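Local structure of abietadiene synthase, chloroplastic (Abies grandis, 3S9V) at residues Glu667-Gln672 / Leu727-Arg732; Arg679-Thr684 / Ser721-Ala726; Arg732-Asn737 / Leu746-Ala751. The protein is a chloroplast enzyme of the terpene synthase family, a largely helical protein with an N-terminal terpene synthase domain and a metal-binding terpene synthase domain. All blocks are in the same frame, centred on the assembly; numbering follows the deposited sequence.

Contact 1 of 3, residues Glu667-Gln672 / Leu727-Arg732; sequences ESRFLQ and LEELNR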
loop_
_atom_site.group_PDB
_atom_site.type_symbol
_atom_site.label_atom_id
_atom_site.label_comp_id
_atom_site.label_asym_id
_atom_site.label_seq_id
_atom_site.Cartn_x
_atom_site.Cartn_y
_atom_site.Cartn_z
ATOM N N GLU A 667 -25.629 -7.919 17.731
ATOM C CA GLU A 667 -26.043 -9.185 17.133
ATOM C C GLU A 667 -25.325 -9.486 15.818
ATOM O O GLU A 667 -25.433 -10.592 15.300
ATOM C CB GLU A 667 -27.557 -9.190 16.889
ATOM C CG GLU A 667 -28.395 -9.658 18.080
ATOM C CD GLU A 667 -28.093 -8.900 19.365
ATOM O OE1 GLU A 667 -28.249 -7.657 19.371
ATOM O OE2 GLU A 667 -27.704 -9.548 20.366
ATOM N N SER A 668 -24.594 -8.513 15.275
ATOM C CA SER A 668 -23.887 -8.735 14.012
ATOM C C SER A 668 -22.539 -9.441 14.184
ATOM O O SER A 668 -21.823 -9.226 15.163
ATOM C CB SER A 668 -23.668 -7.411 13.272
ATOM O OG SER A 668 -22.675 -6.615 13.904
ATOM N N ARG A 669 -22.198 -10.278 13.215
ATOM C CA ARG A 669 -20.935 -11.008 13.233
ATOM C C ARG A 669 -19.787 -10.006 13.147
ATOM O O ARG A 669 -18.740 -10.194 13.758
ATOM C CB ARG A 669 -20.878 -11.970 12.043
ATOM C CG ARG A 669 -19.576 -12.734 11.885
ATOM C CD ARG A 669 -19.347 -13.715 13.035
ATOM N NE ARG A 669 -18.164 -14.547 12.812
ATOM C CZ ARG A 669 -17.621 -15.342 13.733
ATOM N NH1 ARG A 669 -18.150 -15.421 14.943
ATOM N NH2 ARG A 669 -16.536 -16.050 13.449
ATOM N N PHE A 670 -20.006 -8.935 12.392
ATOM C CA PHE A 670 -19.006 -7.888 12.181
ATOM C C PHE A 670 -18.518 -7.287 13.500
ATOM O O PHE A 670 -17.324 -7.328 13.805
ATOM C CB PHE A 670 -19.605 -6.807 11.270
ATOM C CG PHE A 670 -18.596 -5.848 10.694
ATOM C CD1 PHE A 670 -17.264 -6.208 10.553
ATOM C CD2 PHE A 670 -18.997 -4.584 10.259
ATOM C CE1 PHE A 670 -16.339 -5.327 9.990
ATOM C CE2 PHE A 670 -18.083 -3.700 9.696
ATOM C CZ PHE A 670 -16.749 -4.074 9.560
ATOM N N LEU A 671 -19.441 -6.749 14.291
ATOM C CA LEU A 671 -19.082 -6.151 15.573
ATOM C C LEU A 671 -18.532 -7.200 16.550
ATOM O O LEU A 671 -17.643 -6.907 17.343
ATOM C CB LEU A 671 -20.299 -5.469 16.199
ATOM C CG LEU A 671 -19.991 -4.447 17.301
ATOM C CD1 LEU A 671 -19.597 -3.120 16.649
ATOM C CD2 LEU A 671 -21.210 -4.246 18.193
ATOM N N GLN A 672 -19.070 -8.412 16.494
ATOM C CA GLN A 672 -18.623 -9.484 17.373
ATOM C C GLN A 672 -17.160 -9.837 17.128
ATOM O O GLN A 672 -16.395 -10.033 18.075
ATOM C CB GLN A 672 -19.511 -10.725 17.191
ATOM C CG GLN A 672 -20.970 -10.479 17.574
ATOM C CD GLN A 672 -21.889 -11.657 17.282
ATOM O OE1 GLN A 672 -21.631 -12.454 16.382
ATOM N NE2 GLN A 672 -22.982 -11.756 18.032
ATOM N N LEU A 727 -9.265 -12.267 12.408
ATOM C CA LEU A 727 -8.876 -11.055 11.689
ATOM C C LEU A 727 -9.096 -11.269 10.197
ATOM O O LEU A 727 -9.441 -10.340 9.455
ATOM C CB LEU A 727 -7.402 -10.715 11.951
ATOM C CG LEU A 727 -7.059 -9.987 13.251
ATOM C CD1 LEU A 727 -5.550 -9.986 13.469
ATOM C CD2 LEU A 727 -7.606 -8.564 13.189
ATOM N N GLU A 728 -8.892 -12.505 9.767
ATOM C CA GLU A 728 -9.067 -12.861 8.368
ATOM C C GLU A 728 -10.556 -12.780 8.037
ATOM O O GLU A 728 -10.940 -12.268 6.987
ATOM C CB GLU A 728 -8.523 -14.268 8.140
ATOM C CG GLU A 728 -8.165 -14.590 6.709
ATOM C CD GLU A 728 -7.105 -15.675 6.617
ATOM O OE1 GLU A 728 -7.284 -16.744 7.241
ATOM O OE2 GLU A 728 -6.092 -15.457 5.917
ATOM N N GLU A 729 -11.394 -13.270 8.944
ATOM C CA GLU A 729 -12.832 -13.218 8.739
ATOM C C GLU A 729 -13.284 -11.757 8.789
ATOM O O GLU A 729 -14.192 -11.346 8.057
ATOM C CB GLU A 729 -13.575 -14.042 9.809
ATOM C CG GLU A 729 -15.095 -14.022 9.598
ATOM C CD GLU A 729 -15.875 -15.025 10.448
ATOM O OE1 GLU A 729 -17.126 -14.935 10.445
ATOM O OE2 GLU A 729 -15.257 -15.896 11.102
ATOM N N LEU A 730 -12.637 -10.970 9.647
ATOM C CA LEU A 730 -12.964 -9.549 9.780
ATOM C C LEU A 730 -12.652 -8.804 8.477
ATOM O O LEU A 730 -13.354 -7.856 8.117
ATOM C CB LEU A 730 -12.183 -8.930 10.946
ATOM C CG LEU A 730 -12.540 -7.490 11.303
ATOM C CD1 LEU A 730 -14.023 -7.414 11.670
ATOM C CD2 LEU A 730 -11.682 -7.018 12.459
ATOM N N ASN A 731 -11.605 -9.225 7.764
ATOM C CA ASN A 731 -11.282 -8.582 6.495
ATOM C C ASN A 731 -12.447 -8.767 5.535
ATOM O O ASN A 731 -12.913 -7.813 4.910
ATOM C CB ASN A 731 -10.049 -9.203 5.824
ATOM C CG ASN A 731 -8.749 -8.730 6.418
ATOM O OD1 ASN A 731 -8.633 -7.589 6.877
ATOM N ND2 ASN A 731 -7.742 -9.599 6.385
ATOM N N ARG A 732 -12.914 -10.007 5.416
ATOM C CA ARG A 732 -13.998 -10.294 4.496
ATOM C C ARG A 732 -15.227 -9.480 4.828
ATOM O O ARG A 732 -15.917 -9.013 3.929
ATOM C CB ARG A 732 -14.348 -11.786 4.491
ATOM C CG ARG A 732 -15.287 -12.176 3.344
ATOM C CD ARG A 732 -15.474 -13.681 3.257
ATOM N NE ARG A 732 -15.919 -14.248 4.527
ATOM C CZ ARG A 732 -16.011 -15.550 4.778
ATOM N NH1 ARG A 732 -16.424 -15.969 5.967
ATOM N NH2 ARG A 732 -15.692 -16.435 3.844
#
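An antiparallel helix pair of the terpene synthase metal-binding domain is closed at one end by Arg-669 and Glu-729, with Phe-670 and Leu-730 packed next to this ion pair. Arg-669 stands in the first turn of helix 669-693, which Ser-668 caps at its N-terminus by accepting the backbone N-H of Leu-671 on OG. The salt bridge is side-on and two-pronged: Arg-669 NE reaches Glu-729 OE1 at 2.6 Å, and Arg-669 NH2 reaches Glu-729 OE2 at 2.7 Å. Both bonds are nearly straight and both oxygens lie in the guanidinium plane, yet the nitrogens meet them from above the carboxylate plane, since the two flat groups are turned 43° apart. Arg-669 bends at chi2 (66°), whereas Glu-729 runs out extended, and the two chains cross at about a right angle. Two bonds to separate oxygens limit rotation of either group on this partly exposed side of the pair. The apolar contact is buried, and Phe-670 also touches Val-747 while Leu-730 touches Phe-748, both on helix 741-757. Methyl CD1 of Leu-730 sits at the edge of the Phe-670 ring, 3.5 Å from CE1 and 3.6 Å from CD1.

Contact 2 of 3, residues Arg679-Thr684 / Ser721-Ala726; sequences RLVNDT and SVMENA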
loop_
_atom_site.group_PDB
_atom_site.type_symbol
_atom_site.label_atom_id
_atom_site.label_comp_id
_atom_site.label_asym_id
_atom_site.label_seq_id
_atom_site.Cartn_x
_atom_site.Cartn_y
_atom_site.Cartn_z
ATOM N N ARG A 679 -10.209 -8.321 22.262
ATOM C CA ARG A 679 -10.038 -9.043 23.511
ATOM C C ARG A 679 -8.812 -9.951 23.506
ATOM O O ARG A 679 -8.028 -9.950 24.450
ATOM C CB ARG A 679 -11.250 -9.920 23.794
ATOM C CG ARG A 679 -11.114 -10.728 25.080
ATOM C CD ARG A 679 -11.569 -9.870 26.229
ATOM N NE ARG A 679 -10.496 -9.443 27.102
ATOM C CZ ARG A 679 -10.617 -8.475 28.008
ATOM N NH1 ARG A 679 -9.581 -8.158 28.771
ATOM N NH2 ARG A 679 -11.762 -7.813 28.141
ATOM N N LEU A 680 -8.667 -10.744 22.452
ATOM C CA LEU A 680 -7.552 -11.681 22.363
ATOM C C LEU A 680 -6.168 -11.040 22.274
ATOM O O LEU A 680 -5.227 -11.515 22.916
ATOM C CB LEU A 680 -7.751 -12.633 21.176
ATOM C CG LEU A 680 -9.014 -13.505 21.200
ATOM C CD1 LEU A 680 -8.992 -14.486 20.037
ATOM C CD2 LEU A 680 -9.083 -14.264 22.510
ATOM N N VAL A 681 -6.025 -9.978 21.486
ATOM C CA VAL A 681 -4.716 -9.352 21.377
ATOM C C VAL A 681 -4.355 -8.769 22.734
ATOM O O VAL A 681 -3.223 -8.901 23.191
ATOM C CB VAL A 681 -4.682 -8.239 20.299
ATOM C CG1 VAL A 681 -5.447 -7.005 20.762
ATOM C CG2 VAL A 681 -3.231 -7.890 19.981
ATOM N N ASN A 682 -5.341 -8.156 23.381
ATOM C CA ASN A 682 -5.172 -7.553 24.697
ATOM C C ASN A 682 -4.746 -8.602 25.728
ATOM O O ASN A 682 -3.836 -8.366 26.528
ATOM C CB ASN A 682 -6.493 -6.893 25.120
ATOM C CG ASN A 682 -6.416 -6.214 26.483
ATOM O OD1 ASN A 682 -6.244 -6.870 27.506
ATOM N ND2 ASN A 682 -6.551 -4.888 26.497
ATOM N N ASP A 683 -5.394 -9.766 25.686
ATOM C CA ASP A 683 -5.124 -10.858 26.626
ATOM C C ASP A 683 -3.789 -11.575 26.432
ATOM O O ASP A 683 -3.103 -11.878 27.405
ATOM C CB ASP A 683 -6.267 -11.884 26.578
ATOM C CG ASP A 683 -7.419 -11.530 27.512
ATOM O OD1 ASP A 683 -7.658 -10.329 27.768
ATOM O OD2 ASP A 683 -8.101 -12.459 27.983
ATOM N N THR A 684 -3.420 -11.863 25.189
ATOM C CA THR A 684 -2.157 -12.544 24.935
ATOM C C THR A 684 -0.992 -11.697 25.444
ATOM O O THR A 684 0.078 -12.214 25.762
ATOM C CB THR A 684 -1.949 -12.803 23.435
ATOM O OG1 THR A 684 -2.025 -11.561 22.722
ATOM C CG2 THR A 684 -3.005 -13.761 22.908
ATOM N N SER A 721 -3.665 -18.033 16.950
ATOM C CA SER A 721 -4.250 -18.659 15.773
ATOM C C SER A 721 -5.718 -18.251 15.631
ATOM O O SER A 721 -6.164 -17.881 14.545
ATOM C CB SER A 721 -4.134 -20.180 15.883
ATOM O OG SER A 721 -4.464 -20.793 14.650
ATOM N N VAL A 722 -6.457 -18.322 16.734
ATOM C CA VAL A 722 -7.867 -17.943 16.747
ATOM C C VAL A 722 -8.008 -16.468 16.364
ATOM O O VAL A 722 -8.871 -16.101 15.561
ATOM C CB VAL A 722 -8.492 -18.159 18.150
ATOM C CG1 VAL A 722 -9.944 -17.700 18.164
ATOM C CG2 VAL A 722 -8.408 -19.618 18.533
ATOM N N MET A 723 -7.143 -15.629 16.930
ATOM C CA MET A 723 -7.173 -14.198 16.657
ATOM C C MET A 723 -6.974 -13.972 15.179
ATOM O O MET A 723 -7.724 -13.229 14.552
ATOM C CB MET A 723 -6.073 -13.483 17.440
ATOM C CG MET A 723 -6.153 -11.955 17.405
ATOM S SD MET A 723 -4.735 -11.196 18.268
ATOM C CE MET A 723 -3.583 -11.121 16.942
ATOM N N GLU A 724 -5.960 -14.628 14.625
ATOM C CA GLU A 724 -5.637 -14.510 13.207
ATOM C C GLU A 724 -6.776 -14.924 12.278
ATOM O O GLU A 724 -7.067 -14.227 11.304
ATOM C CB GLU A 724 -4.394 -15.340 12.876
ATOM C CG GLU A 724 -3.104 -14.795 13.461
ATOM C CD GLU A 724 -2.845 -13.356 13.053
ATOM O OE1 GLU A 724 -2.908 -13.057 11.840
ATOM O OE2 GLU A 724 -2.576 -12.525 13.945
ATOM N N ASN A 725 -7.410 -16.061 12.553
ATOM C CA ASN A 725 -8.504 -16.494 11.697
ATOM C C ASN A 725 -9.634 -15.485 11.809
ATOM O O ASN A 725 -10.325 -15.207 10.831
ATOM C CB ASN A 725 -8.990 -17.889 12.092
ATOM C CG ASN A 725 -7.924 -18.954 11.889
ATOM O OD1 ASN A 725 -7.269 -19.003 10.843
ATOM N ND2 ASN A 725 -7.753 -19.819 12.885
ATOM N N ALA A 726 -9.795 -14.919 13.003
ATOM C CA ALA A 726 -10.830 -13.922 13.255
ATOM C C ALA A 726 -10.541 -12.639 12.486
ATOM O O ALA A 726 -11.461 -11.991 11.977
ATOM C CB ALA A 726 -10.915 -13.624 14.745
#
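Met-723 reaches across to Val-681 with its sulfur: SD lies 3.6 Å from Val-681 CB and 4.0 Å from its methyl CG2. The chain of Met-723 leaves the backbone extended, CG anti to N (chi1 -171°), and bends only at chi3 (88°), which lets SD rest against the flank of Val-681. Beside it, Leu-680 CD1 rests against two successive residues of the facing helix, 3.8 Å from both Val-722 CG1 and Met-723 N. This is the tight, buried part, and the nearest backbones are those of Leu-680 and Met-723, with CA atoms 6.2 Å apart. The segments run antiparallel, at 152° between their N-to-C directions and 9.7 Å between axes at closest approach, as neighbouring helices of the all-helical terpene synthase fold. Residues 682-684 begin a sequence matching the second metal-binding motif of this family; Asn-682, whose counterpart in relatives is a metal ligand, turns the end of its side chain away from helix 712-736. Toward solvent the packing thins out: Val-722, though it meets Leu-680, is partly exposed and gives little area, while Glu-724 and Asn-725 are exposed and take no part. Asp-683, by contrast, is buried but faces away from the 721-726 segment. Its OD1 is gripped from within its own helix by Arg-679, through NE at 3.0 Å and NH1 at 3.1 Å, and its OD2 is hydrogen-bonded to Tyr-631 OH and Ala-699 N.

Contact 3 of 3, residues Arg732-Asn737 / Leu746-Ala751; sequences REFVNN and LVFETA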
loop_
_atom_site.group_PDB
_atom_site.type_symbol
_atom_site.label_atom_id
_atom_site.label_comp_id
_atom_site.label_asym_id
_atom_site.label_seq_id
_atom_site.Cartn_x
_atom_site.Cartn_y
_atom_site.Cartn_z
ATOM N N ARG A 732 -12.914 -10.007 5.416
ATOM C CA ARG A 732 -13.998 -10.294 4.496
ATOM C C ARG A 732 -15.227 -9.480 4.828
ATOM O O ARG A 732 -15.917 -9.013 3.929
ATOM C CB ARG A 732 -14.348 -11.786 4.491
ATOM C CG ARG A 732 -15.287 -12.176 3.344
ATOM C CD ARG A 732 -15.474 -13.681 3.257
ATOM N NE ARG A 732 -15.919 -14.248 4.527
ATOM C CZ ARG A 732 -16.011 -15.550 4.778
ATOM N NH1 ARG A 732 -16.424 -15.969 5.967
ATOM N NH2 ARG A 732 -15.692 -16.435 3.844
ATOM N N GLU A 733 -15.506 -9.309 6.117
ATOM C CA GLU A 733 -16.668 -8.522 6.518
ATOM C C GLU A 733 -16.465 -7.067 6.101
ATOM O O GLU A 733 -17.331 -6.469 5.465
ATOM C CB GLU A 733 -16.880 -8.593 8.031
ATOM C CG GLU A 733 -17.126 -9.983 8.573
ATOM C CD GLU A 733 -18.398 -10.598 8.046
ATOM O OE1 GLU A 733 -19.469 -9.972 8.200
ATOM O OE2 GLU A 733 -18.327 -11.711 7.483
ATOM N N PHE A 734 -15.308 -6.514 6.456
ATOM C CA PHE A 734 -14.972 -5.136 6.136
ATOM C C PHE A 734 -15.078 -4.863 4.648
ATOM O O PHE A 734 -15.527 -3.798 4.227
ATOM C CB PHE A 734 -13.548 -4.826 6.607
ATOM C CG PHE A 734 -13.046 -3.467 6.185
ATOM C CD1 PHE A 734 -13.615 -2.303 6.701
ATOM C CD2 PHE A 734 -11.996 -3.351 5.279
ATOM C CE1 PHE A 734 -13.144 -1.040 6.321
ATOM C CE2 PHE A 734 -11.515 -2.093 4.890
ATOM C CZ PHE A 734 -12.088 -0.938 5.411
ATOM N N VAL A 735 -14.661 -5.832 3.846
ATOM C CA VAL A 735 -14.689 -5.667 2.405
ATOM C C VAL A 735 -16.004 -6.008 1.724
ATOM O O VAL A 735 -16.488 -5.236 0.907
ATOM C CB VAL A 735 -13.567 -6.497 1.726
ATOM C CG1 VAL A 735 -13.733 -6.466 0.220
ATOM C CG2 VAL A 735 -12.205 -5.935 2.099
ATOM N N ASN A 736 -16.592 -7.150 2.055
ATOM C CA ASN A 736 -17.823 -7.562 1.383
ATOM C C ASN A 736 -19.183 -7.097 1.905
ATOM O O ASN A 736 -20.156 -7.065 1.140
ATOM C CB ASN A 736 -17.835 -9.086 1.224
ATOM C CG ASN A 736 -16.699 -9.586 0.336
ATOM O OD1 ASN A 736 -16.131 -8.827 -0.452
ATOM N ND2 ASN A 736 -16.376 -10.869 0.451
ATOM N N ASN A 737 -19.274 -6.732 3.178
ATOM C CA ASN A 737 -20.562 -6.292 3.710
ATOM C C ASN A 737 -21.021 -4.973 3.096
ATOM O O ASN A 737 -20.251 -4.013 3.010
ATOM C CB ASN A 737 -20.509 -6.166 5.241
ATOM C CG ASN A 737 -20.280 -7.504 5.932
ATOM O OD1 ASN A 737 -20.422 -8.565 5.327
ATOM N ND2 ASN A 737 -19.936 -7.455 7.213
ATOM N N LEU A 746 -15.326 2.579 11.340
ATOM C CA LEU A 746 -15.461 2.633 12.795
ATOM C C LEU A 746 -15.276 1.255 13.404
ATOM O O LEU A 746 -14.654 1.110 14.445
ATOM C CB LEU A 746 -16.832 3.177 13.194
ATOM C CG LEU A 746 -16.984 4.693 13.177
ATOM C CD1 LEU A 746 -18.433 5.058 13.441
ATOM C CD2 LEU A 746 -16.069 5.310 14.232
ATOM N N VAL A 747 -15.821 0.240 12.750
ATOM C CA VAL A 747 -15.700 -1.108 13.263
ATOM C C VAL A 747 -14.308 -1.700 13.039
ATOM O O VAL A 747 -13.669 -2.165 13.982
ATOM C CB VAL A 747 -16.744 -2.041 12.622
ATOM C CG1 VAL A 747 -16.538 -3.478 13.119
ATOM C CG2 VAL A 747 -18.140 -1.573 12.978
ATOM N N PHE A 748 -13.840 -1.657 11.794
ATOM C CA PHE A 748 -12.546 -2.230 11.422
ATOM C C PHE A 748 -11.322 -1.499 11.987
ATOM O O PHE A 748 -10.340 -2.122 12.384
ATOM C CB PHE A 748 -12.450 -2.298 9.893
ATOM C CG PHE A 748 -11.314 -3.139 9.393
ATOM C CD1 PHE A 748 -11.349 -4.519 9.514
ATOM C CD2 PHE A 748 -10.200 -2.549 8.812
ATOM C CE1 PHE A 748 -10.292 -5.298 9.065
ATOM C CE2 PHE A 748 -9.136 -3.324 8.364
ATOM C CZ PHE A 748 -9.186 -4.694 8.489
ATOM N N GLU A 749 -11.374 -0.174 12.010
ATOM C CA GLU A 749 -10.261 0.617 12.526
ATOM C C GLU A 749 -10.132 0.476 14.034
ATOM O O GLU A 749 -9.027 0.529 14.579
ATOM C CB GLU A 749 -10.443 2.090 12.171
ATOM C CG GLU A 749 -10.427 2.384 10.677
ATOM C CD GLU A 749 -9.152 1.921 10.000
ATOM O OE1 GLU A 749 -8.067 2.086 10.593
ATOM O OE2 GLU A 749 -9.233 1.400 8.870
ATOM N N THR A 750 -11.261 0.313 14.717
ATOM C CA THR A 750 -11.220 0.153 16.158
ATOM C C THR A 750 -10.470 -1.152 16.464
ATOM O O THR A 750 -9.670 -1.196 17.392
ATOM C CB THR A 750 -12.645 0.150 16.773
ATOM O OG1 THR A 750 -13.210 1.468 16.681
ATOM C CG2 THR A 750 -12.599 -0.252 18.228
ATOM N N ALA A 751 -10.703 -2.204 15.676
ATOM C CA ALA A 751 -9.988 -3.469 15.892
ATOM C C ALA A 751 -8.488 -3.250 15.632
ATOM O O ALA A 751 -7.643 -3.740 16.378
ATOM C CB ALA A 751 -10.533 -4.575 14.959
#
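Lys-744 NZ is hydrogen-bonded to two carbonyl oxygens, Phe-734 O and Asn-737 O, where helix 712-736 ends, and from that last turn the Phe-734 side chain reaches over to Phe-748. The two rings form an offset stack, with centroids 4.3 Å apart and planes inclined by 16°. The offset is unequal: Phe-748 CD2 lies over the centre of the Phe-734 ring, whereas Phe-734 CG sits above the Phe-748 face toward its rim. The closest approach is at the base of the Phe-748 side chain, Phe-734 CD1 to Phe-748 CB at 3.4 Å. Both phenylalanines hold CG anti to the backbone N (chi1 174° and -167°), and although the side chains cross at about a right angle, their rings come face to face. With the two CA atoms 6.5 Å apart, this aromatic pair carries nearly all of the buried surface between the segments. Polar bonds within each segment accompany it. Asn-737, the first residue to leave the helix, donates from ND2 to Glu-733 OE1 at 2.7 Å, meeting the carboxylate from above its plane. Thr-750 OG1 donates to Leu-746 O, also at 2.7 Å, and is hydrogen-bonded to Tyr-527 OH as well. The stack thus joins helices 712-736 and 741-757 across a short connection; Phe-748 further touches Asn-731, while neighbouring Val-747 packs on Met-674 of helix 669-693 and on Val-645 of helix 641-648.

Overall arrangement
Helix 712-736 takes part in all three contacts. Contacts 1 and 2 both pair it with helix 669-693, their centres 13 Å apart; because the helices run antiparallel, contact 2 lies between the segments of contact 1 in sequence. Contact 3 follows along the chain, pairing the end of helix 712-736 with helix 741-757; its centre is about 7 Å from that of contact 1 and 16 Å from that of contact 2. Contacts 1 and 3 share Arg-732 and touch directly, for example where Phe-670 CD1 meets Glu-733 CB at 3.5 Å. The contacts thus tie three helices, 669-693, 712-736 and 741-757, together, with helix 712-736 packed against both others.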